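Local coordinates for protein possible prolidase (Bifidobacterium longum NCC2705, PDB 2P9B) that probably hydrolyses carbon-nitrogen bonds as a member of the amidohydrolase family, although its substrate is uncertain and prolidase activity is only a possibility, at residues G329-Q332 against A333-G337; Q315-N318 against S319-V323; V269-D272 against E273-G276; G368-P371 against A372-L375; I132-L135 against G136-G139. One frame throughout, in Å; residues are numbered along the deposited sequence.

Contact 1 (G329-Q332 against A333-G337)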
loop_
_atom_site.group_PDB
_atom_site.type_symbol
_atom_site.label_atom_id
_atom_site.label_comp_id
_atom_site.label_asym_id
_atom_site.label_seq_id
_atom_site.Cartn_x
_atom_site.Cartn_y
_atom_site.Cartn_z
ATOM N N GLY A 329 -9.551 -16.105 1.650
ATOM C CA GLY A 329 -8.108 -16.228 1.753
ATOM C C GLY A 329 -7.480 -15.272 2.754
ATOM O O GLY A 329 -6.519 -15.622 3.429
ATOM N N ALA A 330 -8.017 -14.059 2.854
ATOM C CA ALA A 330 -7.479 -13.083 3.793
ATOM C C ALA A 330 -7.753 -13.545 5.219
ATOM O O ALA A 330 -6.918 -13.396 6.104
ATOM C CB ALA A 330 -8.115 -11.712 3.552
ATOM N N ARG A 331 -8.935 -14.109 5.436
ATOM C CA ARG A 331 -9.303 -14.591 6.759
ATOM C C ARG A 331 -8.400 -15.755 7.137
ATOM O O ARG A 331 -7.912 -15.839 8.265
ATOM C CB ARG A 331 -10.762 -15.055 6.766
ATOM C CG ARG A 331 -11.294 -15.399 8.146
ATOM C CD ARG A 331 -12.496 -16.327 8.045
ATOM N NE ARG A 331 -12.112 -17.650 7.556
ATOM C CZ ARG A 331 -11.332 -18.493 8.227
ATOM N NH1 ARG A 331 -10.853 -18.154 9.418
ATOM N NH2 ARG A 331 -11.026 -19.673 7.707
ATOM N N GLN A 332 -8.178 -16.655 6.186
ATOM C CA GLN A 332 -7.329 -17.811 6.433
ATOM C C GLN A 332 -5.914 -17.351 6.744
ATOM O O GLN A 332 -5.300 -17.808 7.704
ATOM C CB GLN A 332 -7.317 -18.724 5.210
ATOM C CG GLN A 332 -8.678 -19.299 4.879
ATOM C CD GLN A 332 -8.676 -20.058 3.579
ATOM O OE1 GLN A 332 -8.162 -19.575 2.573
ATOM N NE2 GLN A 332 -9.267 -21.251 3.583
ATOM N N ALA A 333 -5.402 -16.439 5.926
ATOM C CA ALA A 333 -4.056 -15.918 6.121
ATOM C C ALA A 333 -3.925 -15.286 7.509
ATOM O O ALA A 333 -2.922 -15.479 8.198
ATOM C CB ALA A 333 -3.730 -14.890 5.033
ATOM N N HIS A 334 -4.939 -14.530 7.917
ATOM C CA HIS A 334 -4.925 -13.885 9.227
ATOM C C HIS A 334 -4.906 -14.961 10.311
ATOM O O HIS A 334 -4.156 -14.871 11.280
ATOM C CB HIS A 334 -6.164 -12.998 9.396
ATOM C CG HIS A 334 -6.201 -12.250 10.694
ATOM N ND1 HIS A 334 -5.240 -11.328 11.049
ATOM C CD2 HIS A 334 -7.086 -12.282 11.718
ATOM C CE1 HIS A 334 -5.533 -10.824 12.234
ATOM N NE2 HIS A 334 -6.648 -11.386 12.663
ATOM N N GLU A 335 -5.737 -15.980 10.124
ATOM C CA GLU A 335 -5.836 -17.093 11.064
ATOM C C GLU A 335 -4.493 -17.818 11.198
ATOM O O GLU A 335 -4.116 -18.261 12.290
ATOM C CB GLU A 335 -6.919 -18.059 10.579
ATOM C CG GLU A 335 -7.173 -19.265 11.464
ATOM C CD GLU A 335 -8.403 -20.044 11.026
ATOM O OE1 GLU A 335 -8.474 -20.441 9.842
ATOM O OE2 GLU A 335 -9.304 -20.256 11.865
ATOM N N ALA A 336 -3.767 -17.919 10.090
ATOM C CA ALA A 336 -2.471 -18.597 10.077
ATOM C C ALA A 336 -1.308 -17.692 10.487
ATOM O O ALA A 336 -0.159 -18.133 10.532
ATOM C CB ALA A 336 -2.212 -19.187 8.696
ATOM N N GLY A 337 -1.606 -16.426 10.770
ATOM C CA GLY A 337 -0.573 -15.495 11.186
ATOM C C GLY A 337 0.427 -15.088 10.116
ATOM O O GLY A 337 1.588 -14.819 10.420
#

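Contact 2 (Q315-N318 against S319-V323)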
loop_
_atom_site.group_PDB
_atom_site.type_symbol
_atom_site.label_atom_id
_atom_site.label_comp_id
_atom_site.label_asym_id
_atom_site.label_seq_id
_atom_site.Cartn_x
_atom_site.Cartn_y
_atom_site.Cartn_z
ATOM N N GLN A 315 -19.224 -11.059 -15.954
ATOM C CA GLN A 315 -18.192 -10.365 -15.192
ATOM C C GLN A 315 -18.593 -10.277 -13.725
ATOM O O GLN A 315 -17.742 -10.359 -12.843
ATOM C CB GLN A 315 -17.960 -8.958 -15.742
ATOM C CG GLN A 315 -17.329 -8.924 -17.118
ATOM C CD GLN A 315 -16.995 -7.516 -17.565
ATOM O OE1 GLN A 315 -17.855 -6.634 -17.570
ATOM N NE2 GLN A 315 -15.738 -7.296 -17.941
ATOM N N LEU A 316 -19.889 -10.105 -13.470
ATOM C CA LEU A 316 -20.383 -10.019 -12.100
ATOM C C LEU A 316 -20.206 -11.370 -11.422
ATOM O O LEU A 316 -19.761 -11.447 -10.276
ATOM C CB LEU A 316 -21.866 -9.622 -12.076
ATOM C CG LEU A 316 -22.533 -9.618 -10.694
ATOM C CD1 LEU A 316 -21.846 -8.610 -9.775
ATOM C CD2 LEU A 316 -24.009 -9.283 -10.841
ATOM N N GLU A 317 -20.558 -12.435 -12.136
ATOM C CA GLU A 317 -20.421 -13.784 -11.602
ATOM C C GLU A 317 -18.946 -14.065 -11.328
ATOM O O GLU A 317 -18.594 -14.608 -10.280
ATOM C CB GLU A 317 -20.978 -14.806 -12.595
ATOM C CG GLU A 317 -20.866 -16.261 -12.152
ATOM C CD GLU A 317 -21.492 -16.514 -10.795
ATOM O OE1 GLU A 317 -22.518 -15.872 -10.485
ATOM O OE2 GLU A 317 -20.968 -17.365 -10.041
ATOM N N ASN A 318 -18.086 -13.689 -12.270
ATOM C CA ASN A 318 -16.651 -13.897 -12.096
ATOM C C ASN A 318 -16.179 -13.140 -10.856
ATOM O O ASN A 318 -15.456 -13.682 -10.021
ATOM C CB ASN A 318 -15.873 -13.406 -13.324
ATOM C CG ASN A 318 -16.010 -14.335 -14.520
ATOM O OD1 ASN A 318 -16.246 -15.535 -14.367
ATOM N ND2 ASN A 318 -15.835 -13.787 -15.719
ATOM N N SER A 319 -16.605 -11.885 -10.746
ATOM C CA SER A 319 -16.245 -11.034 -9.624
ATOM C C SER A 319 -16.664 -11.633 -8.285
ATOM O O SER A 319 -15.889 -11.626 -7.328
ATOM C CB SER A 319 -16.878 -9.650 -9.799
ATOM O OG SER A 319 -16.359 -9.004 -10.946
ATOM N N LYS A 320 -17.886 -12.155 -8.214
ATOM C CA LYS A 320 -18.365 -12.761 -6.977
ATOM C C LYS A 320 -17.478 -13.940 -6.583
ATOM O O LYS A 320 -17.137 -14.098 -5.414
ATOM C CB LYS A 320 -19.823 -13.232 -7.125
ATOM C CG LYS A 320 -20.834 -12.113 -7.351
ATOM C CD LYS A 320 -22.254 -12.666 -7.480
ATOM C CE LYS A 320 -23.276 -11.551 -7.666
ATOM N NZ LYS A 320 -23.270 -10.599 -6.519
ATOM N N ASN A 321 -17.087 -14.761 -7.555
ATOM C CA ASN A 321 -16.244 -15.911 -7.237
ATOM C C ASN A 321 -14.849 -15.479 -6.789
ATOM O O ASN A 321 -14.306 -16.019 -5.830
ATOM C CB ASN A 321 -16.148 -16.864 -8.430
ATOM C CG ASN A 321 -17.505 -17.414 -8.839
ATOM O OD1 ASN A 321 -18.444 -17.434 -8.042
ATOM N ND2 ASN A 321 -17.609 -17.874 -10.075
ATOM N N VAL A 322 -14.274 -14.502 -7.476
ATOM C CA VAL A 322 -12.948 -14.010 -7.114
ATOM C C VAL A 322 -12.945 -13.296 -5.763
ATOM O O VAL A 322 -12.058 -13.524 -4.939
ATOM C CB VAL A 322 -12.403 -13.036 -8.178
ATOM C CG1 VAL A 322 -11.228 -12.227 -7.605
ATOM C CG2 VAL A 322 -11.959 -13.811 -9.404
ATOM N N VAL A 323 -13.922 -12.418 -5.543
ATOM C CA VAL A 323 -13.998 -11.673 -4.290
ATOM C C VAL A 323 -14.221 -12.601 -3.103
ATOM O O VAL A 323 -13.717 -12.351 -2.010
ATOM C CB VAL A 323 -15.118 -10.607 -4.334
ATOM C CG1 VAL A 323 -15.267 -9.944 -2.967
ATOM C CG2 VAL A 323 -14.775 -9.551 -5.374
#

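Contact 3 (V269-D272 against E273-G276)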
loop_
_atom_site.group_PDB
_atom_site.type_symbol
_atom_site.label_atom_id
_atom_site.label_comp_id
_atom_site.label_asym_id
_atom_site.label_seq_id
_atom_site.Cartn_x
_atom_site.Cartn_y
_atom_site.Cartn_z
ATOM N N VAL A 269 -8.589 -18.331 -2.237
ATOM C CA VAL A 269 -8.771 -19.191 -1.082
ATOM C C VAL A 269 -7.471 -19.992 -0.961
ATOM O O VAL A 269 -6.835 -20.312 -1.969
ATOM C CB VAL A 269 -9.983 -20.131 -1.274
ATOM C CG1 VAL A 269 -9.790 -20.985 -2.512
ATOM C CG2 VAL A 269 -10.167 -20.997 -0.032
ATOM N N LEU A 270 -7.071 -20.298 0.269
ATOM C CA LEU A 270 -5.828 -21.017 0.499
ATOM C C LEU A 270 -6.015 -22.411 1.085
ATOM O O LEU A 270 -7.113 -22.795 1.480
ATOM C CB LEU A 270 -4.940 -20.211 1.446
ATOM C CG LEU A 270 -4.638 -18.764 1.047
ATOM C CD1 LEU A 270 -3.973 -18.039 2.208
ATOM C CD2 LEU A 270 -3.757 -18.752 -0.189
ATOM N N ASP A 271 -4.916 -23.160 1.105
ATOM C CA ASP A 271 -4.870 -24.496 1.685
ATOM C C ASP A 271 -3.542 -24.530 2.436
ATOM O O ASP A 271 -2.776 -23.569 2.375
ATOM C CB ASP A 271 -4.927 -25.593 0.607
ATOM C CG ASP A 271 -3.867 -25.429 -0.465
ATOM O OD1 ASP A 271 -2.692 -25.198 -0.127
ATOM O OD2 ASP A 271 -4.215 -25.548 -1.657
ATOM N N ASP A 272 -3.263 -25.617 3.144
ATOM C CA ASP A 272 -2.031 -25.718 3.922
ATOM C C ASP A 272 -0.738 -25.620 3.113
ATOM O O ASP A 272 0.271 -25.115 3.606
ATOM C CB ASP A 272 -2.047 -27.013 4.738
ATOM C CG ASP A 272 -3.145 -27.016 5.787
ATOM O OD1 ASP A 272 -3.844 -25.988 5.910
ATOM O OD2 ASP A 272 -3.303 -28.036 6.491
ATOM N N GLU A 273 -0.767 -26.099 1.876
ATOM C CA GLU A 273 0.420 -26.041 1.037
ATOM C C GLU A 273 0.777 -24.589 0.749
ATOM O O GLU A 273 1.925 -24.182 0.904
ATOM C CB GLU A 273 0.187 -26.778 -0.283
ATOM C CG GLU A 273 1.384 -26.738 -1.227
ATOM C CD GLU A 273 1.078 -27.324 -2.597
ATOM O OE1 GLU A 273 0.141 -26.832 -3.264
ATOM O OE2 GLU A 273 1.781 -28.271 -3.008
ATOM N N LEU A 274 -0.215 -23.809 0.337
ATOM C CA LEU A 274 0.012 -22.402 0.019
ATOM C C LEU A 274 0.410 -21.592 1.242
ATOM O O LEU A 274 1.282 -20.730 1.164
ATOM C CB LEU A 274 -1.234 -21.794 -0.623
ATOM C CG LEU A 274 -1.631 -22.342 -1.995
ATOM C CD1 LEU A 274 -2.850 -21.578 -2.485
ATOM C CD2 LEU A 274 -0.481 -22.195 -2.987
ATOM N N ILE A 275 -0.229 -21.859 2.375
ATOM C CA ILE A 275 0.103 -21.137 3.594
ATOM C C ILE A 275 1.580 -21.358 3.916
ATOM O O ILE A 275 2.295 -20.427 4.283
ATOM C CB ILE A 275 -0.774 -21.614 4.766
ATOM C CG1 ILE A 275 -2.221 -21.171 4.527
ATOM C CG2 ILE A 275 -0.244 -21.060 6.081
ATOM C CD1 ILE A 275 -3.203 -21.650 5.576
ATOM N N GLY A 276 2.036 -22.595 3.756
ATOM C CA GLY A 276 3.425 -22.902 4.030
ATOM C C GLY A 276 4.361 -22.164 3.087
ATOM O O GLY A 276 5.454 -21.764 3.492
#

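Contact 4 (G368-P371 against A372-L375)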
loop_
_atom_site.group_PDB
_atom_site.type_symbol
_atom_site.label_atom_id
_atom_site.label_comp_id
_atom_site.label_asym_id
_atom_site.label_seq_id
_atom_site.Cartn_x
_atom_site.Cartn_y
_atom_site.Cartn_z
ATOM N N GLY A 368 -11.462 -10.758 9.796
ATOM C CA GLY A 368 -11.277 -11.046 11.208
ATOM C C GLY A 368 -10.227 -10.224 11.932
ATOM O O GLY A 368 -9.767 -10.625 12.998
ATOM N N PHE A 369 -9.839 -9.083 11.363
ATOM C CA PHE A 369 -8.854 -8.221 12.002
ATOM C C PHE A 369 -9.509 -7.374 13.069
ATOM O O PHE A 369 -10.689 -7.048 12.979
ATOM C CB PHE A 369 -8.238 -7.223 11.015
ATOM C CG PHE A 369 -7.108 -7.761 10.208
ATOM C CD1 PHE A 369 -5.850 -7.164 10.282
ATOM C CD2 PHE A 369 -7.306 -8.803 9.317
ATOM C CE1 PHE A 369 -4.806 -7.603 9.477
ATOM C CE2 PHE A 369 -6.269 -9.251 8.504
ATOM C CZ PHE A 369 -5.019 -8.649 8.583
ATOM N N SER A 370 -8.723 -7.005 14.070
ATOM C CA SER A 370 -9.199 -6.117 15.110
ATOM C C SER A 370 -8.695 -4.764 14.603
ATOM O O SER A 370 -7.795 -4.716 13.762
ATOM C CB SER A 370 -8.529 -6.446 16.443
ATOM O OG SER A 370 -7.153 -6.099 16.416
ATOM N N PRO A 371 -9.275 -3.654 15.080
ATOM C CA PRO A 371 -8.799 -2.346 14.612
ATOM C C PRO A 371 -7.294 -2.194 14.821
ATOM O O PRO A 371 -6.582 -1.682 13.956
ATOM C CB PRO A 371 -9.602 -1.370 15.468
ATOM C CG PRO A 371 -10.915 -2.074 15.591
ATOM C CD PRO A 371 -10.498 -3.505 15.891
ATOM N N ALA A 372 -6.817 -2.637 15.980
ATOM C CA ALA A 372 -5.399 -2.552 16.312
ATOM C C ALA A 372 -4.553 -3.288 15.275
ATOM O O ALA A 372 -3.537 -2.773 14.805
ATOM C CB ALA A 372 -5.155 -3.139 17.700
ATOM N N GLU A 373 -4.974 -4.497 14.922
ATOM C CA GLU A 373 -4.245 -5.287 13.941
ATOM C C GLU A 373 -4.273 -4.634 12.565
ATOM O O GLU A 373 -3.311 -4.733 11.808
ATOM C CB GLU A 373 -4.829 -6.696 13.856
ATOM C CG GLU A 373 -4.735 -7.460 15.164
ATOM C CD GLU A 373 -5.401 -8.814 15.094
ATOM O OE1 GLU A 373 -6.460 -8.918 14.439
ATOM O OE2 GLU A 373 -4.874 -9.770 15.705
ATOM N N ALA A 374 -5.383 -3.978 12.239
ATOM C CA ALA A 374 -5.502 -3.306 10.950
ATOM C C ALA A 374 -4.556 -2.107 10.902
ATOM O O ALA A 374 -3.909 -1.856 9.885
ATOM C CB ALA A 374 -6.938 -2.856 10.719
ATOM N N LEU A 375 -4.486 -1.358 11.999
ATOM C CA LEU A 375 -3.593 -0.203 12.062
ATOM C C LEU A 375 -2.138 -0.673 11.985
ATOM O O LEU A 375 -1.277 -0.007 11.402
ATOM C CB LEU A 375 -3.835 0.578 13.357
ATOM C CG LEU A 375 -5.148 1.357 13.379
ATOM C CD1 LEU A 375 -5.481 1.776 14.798
ATOM C CD2 LEU A 375 -5.027 2.579 12.456
#

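Contact 5 (I132-L135 against G136-G139)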
loop_
_atom_site.group_PDB
_atom_site.type_symbol
_atom_site.label_atom_id
_atom_site.label_comp_id
_atom_site.label_asym_id
_atom_site.label_seq_id
_atom_site.Cartn_x
_atom_site.Cartn_y
_atom_site.Cartn_z
ATOM N N ILE A 132 4.051 4.801 -0.459
ATOM C CA ILE A 132 3.201 4.074 -1.385
ATOM C C ILE A 132 4.059 3.249 -2.319
ATOM O O ILE A 132 5.247 3.529 -2.497
ATOM C CB ILE A 132 2.331 5.021 -2.284
ATOM C CG1 ILE A 132 3.225 5.877 -3.193
ATOM C CG2 ILE A 132 1.446 5.891 -1.421
ATOM C CD1 ILE A 132 2.441 6.732 -4.193
ATOM N N ARG A 133 3.459 2.208 -2.883
ATOM C CA ARG A 133 4.133 1.393 -3.880
ATOM C C ARG A 133 3.181 1.388 -5.058
ATOM O O ARG A 133 2.004 1.087 -4.892
ATOM C CB ARG A 133 4.341 -0.056 -3.433
ATOM C CG ARG A 133 4.834 -0.935 -4.597
ATOM C CD ARG A 133 5.113 -2.373 -4.191
ATOM N NE ARG A 133 3.924 -3.026 -3.648
ATOM C CZ ARG A 133 3.806 -4.338 -3.476
ATOM N NH1 ARG A 133 4.801 -5.147 -3.813
ATOM N NH2 ARG A 133 2.694 -4.842 -2.949
ATOM N N THR A 134 3.665 1.762 -6.237
ATOM C CA THR A 134 2.795 1.701 -7.403
ATOM C C THR A 134 3.011 0.307 -7.987
ATOM O O THR A 134 4.096 -0.266 -7.858
ATOM C CB THR A 134 3.150 2.771 -8.471
ATOM O OG1 THR A 134 4.491 2.578 -8.946
ATOM C CG2 THR A 134 2.999 4.164 -7.886
ATOM N N LEU A 135 1.972 -0.254 -8.595
ATOM C CA LEU A 135 2.077 -1.568 -9.203
ATOM C C LEU A 135 1.492 -1.536 -10.604
ATOM O O LEU A 135 0.504 -2.206 -10.896
ATOM C CB LEU A 135 1.354 -2.619 -8.353
ATOM C CG LEU A 135 2.049 -2.906 -7.017
ATOM C CD1 LEU A 135 1.209 -3.864 -6.174
ATOM C CD2 LEU A 135 3.436 -3.480 -7.303
ATOM N N GLY A 136 2.116 -0.744 -11.464
ATOM C CA GLY A 136 1.659 -0.631 -12.834
ATOM C C GLY A 136 1.561 0.817 -13.251
ATOM O O GLY A 136 0.510 1.443 -13.104
ATOM N N ASP A 137 2.669 1.356 -13.749
ATOM C CA ASP A 137 2.718 2.742 -14.210
ATOM C C ASP A 137 2.564 2.713 -15.728
ATOM O O ASP A 137 2.565 1.644 -16.331
ATOM C CB ASP A 137 4.070 3.387 -13.870
ATOM C CG ASP A 137 4.425 3.284 -12.390
ATOM O OD1 ASP A 137 3.502 3.233 -11.563
ATOM O OD2 ASP A 137 5.629 3.270 -12.054
ATOM N N VAL A 138 2.430 3.880 -16.346
ATOM C CA VAL A 138 2.305 3.923 -17.800
ATOM C C VAL A 138 3.696 3.754 -18.402
ATOM O O VAL A 138 3.918 2.908 -19.270
ATOM C CB VAL A 138 1.696 5.259 -18.276
ATOM C CG1 VAL A 138 1.718 5.330 -19.796
ATOM C CG2 VAL A 138 0.273 5.388 -17.764
ATOM N N GLY A 139 4.630 4.567 -17.923
ATOM C CA GLY A 139 6.001 4.504 -18.392
ATOM C C GLY A 139 6.911 4.663 -17.191
ATOM O O GLY A 139 6.757 3.953 -16.200
#

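Contact 1 (G329-Q332 against A333-G337)
Ala-333 N donates to Gly-329 O, and three further i to i+4 backbone bonds carry the last turns of helix 313-335 as far as Ala-336 N, which meets Gln-332 O at 2.8 Å. The helix ends in a Schellman motif: Gly-337 takes a positive phi of 70° and its N returns to His-334 O at 3.0 Å. On the exposed side one turn is bridged by a salt bridge. Arg-331 and Glu-335 run side by side and point the same way, each with CG anti to its own backbone N (chi1 -172° in Arg-331), and the arginine chain then bends at chi3 to swing its guanidinium over. Glu-335 OE1 sits at the guanidinium edge, 3.3 Å from Arg-331 NH1 and 3.4 Å from Arg-331 NH2. Both bonds are weak, and the carboxylate stands nearly upright on the guanidinium plane at 84°, so one oxygen serves both nitrogens in place of a flat two-oxygen pairing. On other sides of the helix the side chains look outward from this turn: Gln-332 OE1 accepts from Leu-270 N, and the His-334 ring stacks on Phe-369. Buried Ala-333 packs on Leu-338 and Ile-340, and its CB lies 3.3 Å from Gly-329 O.

Contact 2 (Q315-N318 against S319-V323)
Ser-319 OG bonds to Gln-315 O at 2.7 Å, and the same carbonyl oxygen accepts from Ser-319 N at 2.8 Å. The two donors approach from opposite faces of the carbonyl plane, so the oxygen is gripped on both sides. With OG beside its own backbone N (chi1 -64°), the buried hydroxyl turns back along the helix to reach the preceding turn. This is the tight side: Ser-319 packs on Leu-301 and Thr-302 of helix 295-303 and on Val-210, while Asn-318 ND2 donates to Thr-211 O. The turn belongs to the early part of helix 313-335, where regular i to i+4 bonds continue through Lys-320 N to Leu-316 O, at 2.9 Å, and Val-322 N to Asn-318 O. Away from those neighbours the contact grows looser. The aliphatic part of exposed Lys-320 passes slantwise over Leu-316, CE lying 3.7 Å from Leu-316 CG. The lysine chain stays extended until its last torsion, chi4 -60°, bends NZ to 4.1 Å from Leu-316 CD1. Glu-317, also exposed, makes no salt bridge with that amine: Glu-317 OE1 and Lys-320 NZ stay 6.6 Å apart.

Contact 3 (V269-D272 against E273-G276)
The N-terminus of helix 272-279 is capped by Asp-271, whose OD1 accepts from Leu-274 N at 2.9 Å with an N-H...O angle of 168°. The nitrogen meets the oxygen nearly head-on to the C-O bond. Asp-271 CG stands between its own backbone N and carbonyl carbon (chi1 54°), which folds the carboxylate back over the first turn. OD1 also lies 3.3 Å from Glu-273 CB and 3.6 Å from Leu-274 CG, so the capping oxygen is flanked by aliphatic carbon. As in other N-caps, the aspartate takes up an amide N-H of the first turn that no helical carbonyl can serve, and its negative charge would probably be favoured by the helix dipole. The backbone of the cap residue serves too: Asp-271 O accepts from Ile-275 N at 3.1 Å, and Ile-275 CG1 leans on that oxygen at 3.3 Å. Glu-273 carries a like charge, its OE1 4.5 Å from Asp-271 OD1, but it forms a salt bridge with Arg-254 of helix 250-259. Beneath the cap, buried Leu-270 turns toward the helix, and the two leucine side chains cross at a slant, Leu-270 CD2 lying 3.8 Å from Leu-274 CD1.

Contact 4 (G368-P371 against A372-L375)
Glu-373 and Ser-370 form a capping box at the N-terminus of helix 371-385, each side chain bonding to the backbone N of the other. Traced outward, Glu-373 CB packs 3.7 Å from Phe-369 CD1, approaching the ring obliquely. CG comes next, close against Ser-370 OG at 3.0 Å. It lies anti to the carbonyl carbon (chi1 -61°), and the chain stays extended beyond it, which lays the side chain back across the loop. CD follows at 3.5 Å from the same hydroxyl oxygen. At the tip, OE1 accepts from Ser-370 N at 3.0 Å; the donor arrives on the anti side of the carboxylate, 27° out of its plane. OE1 also rests 3.5 Å from Phe-369 CA, and His-334 NE2 lies 3.0 Å from Glu-373 OE1. The return half of the box is straighter: Glu-373 N donates to Ser-370 OG at 3.1 Å with an angle of 163° at the hydrogen. An alanine in place of Glu-373 is likely to leave Ser-370 N without its carboxylate acceptor and the loop before the helix freer to shift, with only the serine half of the box remaining. Phe-369 meanwhile turns the edge of its ring to the first helical turn, where Ala-374 N lies near the ring plane. Its ring packs on Leu-363 of helix 356-367, while Ala-374 rests on Leu-360 and Val-364 of that same helix and Leu-375 on the loop at Pro-410 and Leu-411.

Contact 5 (I132-L135 against G136-G139)
Thr-134 OG1 is held by two groups: it donates to Asp-137 OD1 at 2.9 Å and accepts from Ser-162 N. The aspartate receives it on the syn side of OD1, the side facing its other oxygen, and the two side chains cross at about a right angle. Thr-134 CB is close behind, 3.1 Å from the same OD1. With OG1 lodged between the backbone N and carbonyl carbon (chi1 61°), the buried threonine presents its hydroxyl to the loop that follows. Asp-137 OD2 is taken up by Gly-163 N, so the two oxygens of the buried carboxylate have different partners. A leucine in place of Asp-137 would probably leave the Thr-134 hydroxyl and Gly-163 N without their acceptors and weaken the tie to the neighbouring loop. Between the pair, Gly-136 adopts phi 132° and psi 88°, angles at which a CB would collide with Leu-135 O. Its own O accepts from His-79 ND1, while Leu-135 touches His-77; both histidines belong to a possible, unconfirmed metal site. The bond spans the loop leaving the C-terminal end of strand 129-134, the end of the barrel strands where amidohydrolases of the TIM-barrel clan carry their active sites.

In the fold
Every contact is local, and the five follow in series, none nesting within or crossing another. From the N terminus, contact 5 closes the turn from strand 129-134 toward helix 141-150. Contact 3 starts helix 272-279 after the loop from strand 263-264. Helix 313-335 then carries contact 2 early and contact 1 at its end, their centres about 21 Å apart, and contact 4 joins helix 356-367 to helix 371-385. Contact 1 touches contacts 3 and 4: Ala-336 CB packs on Ile-275 CG2 of contact 3 at 3.8 Å, and His-334 NE2 lies 3.2 Å from Gly-368 O of contact 4. Contact 5 lies across the chain's centre from contacts 1 and 4.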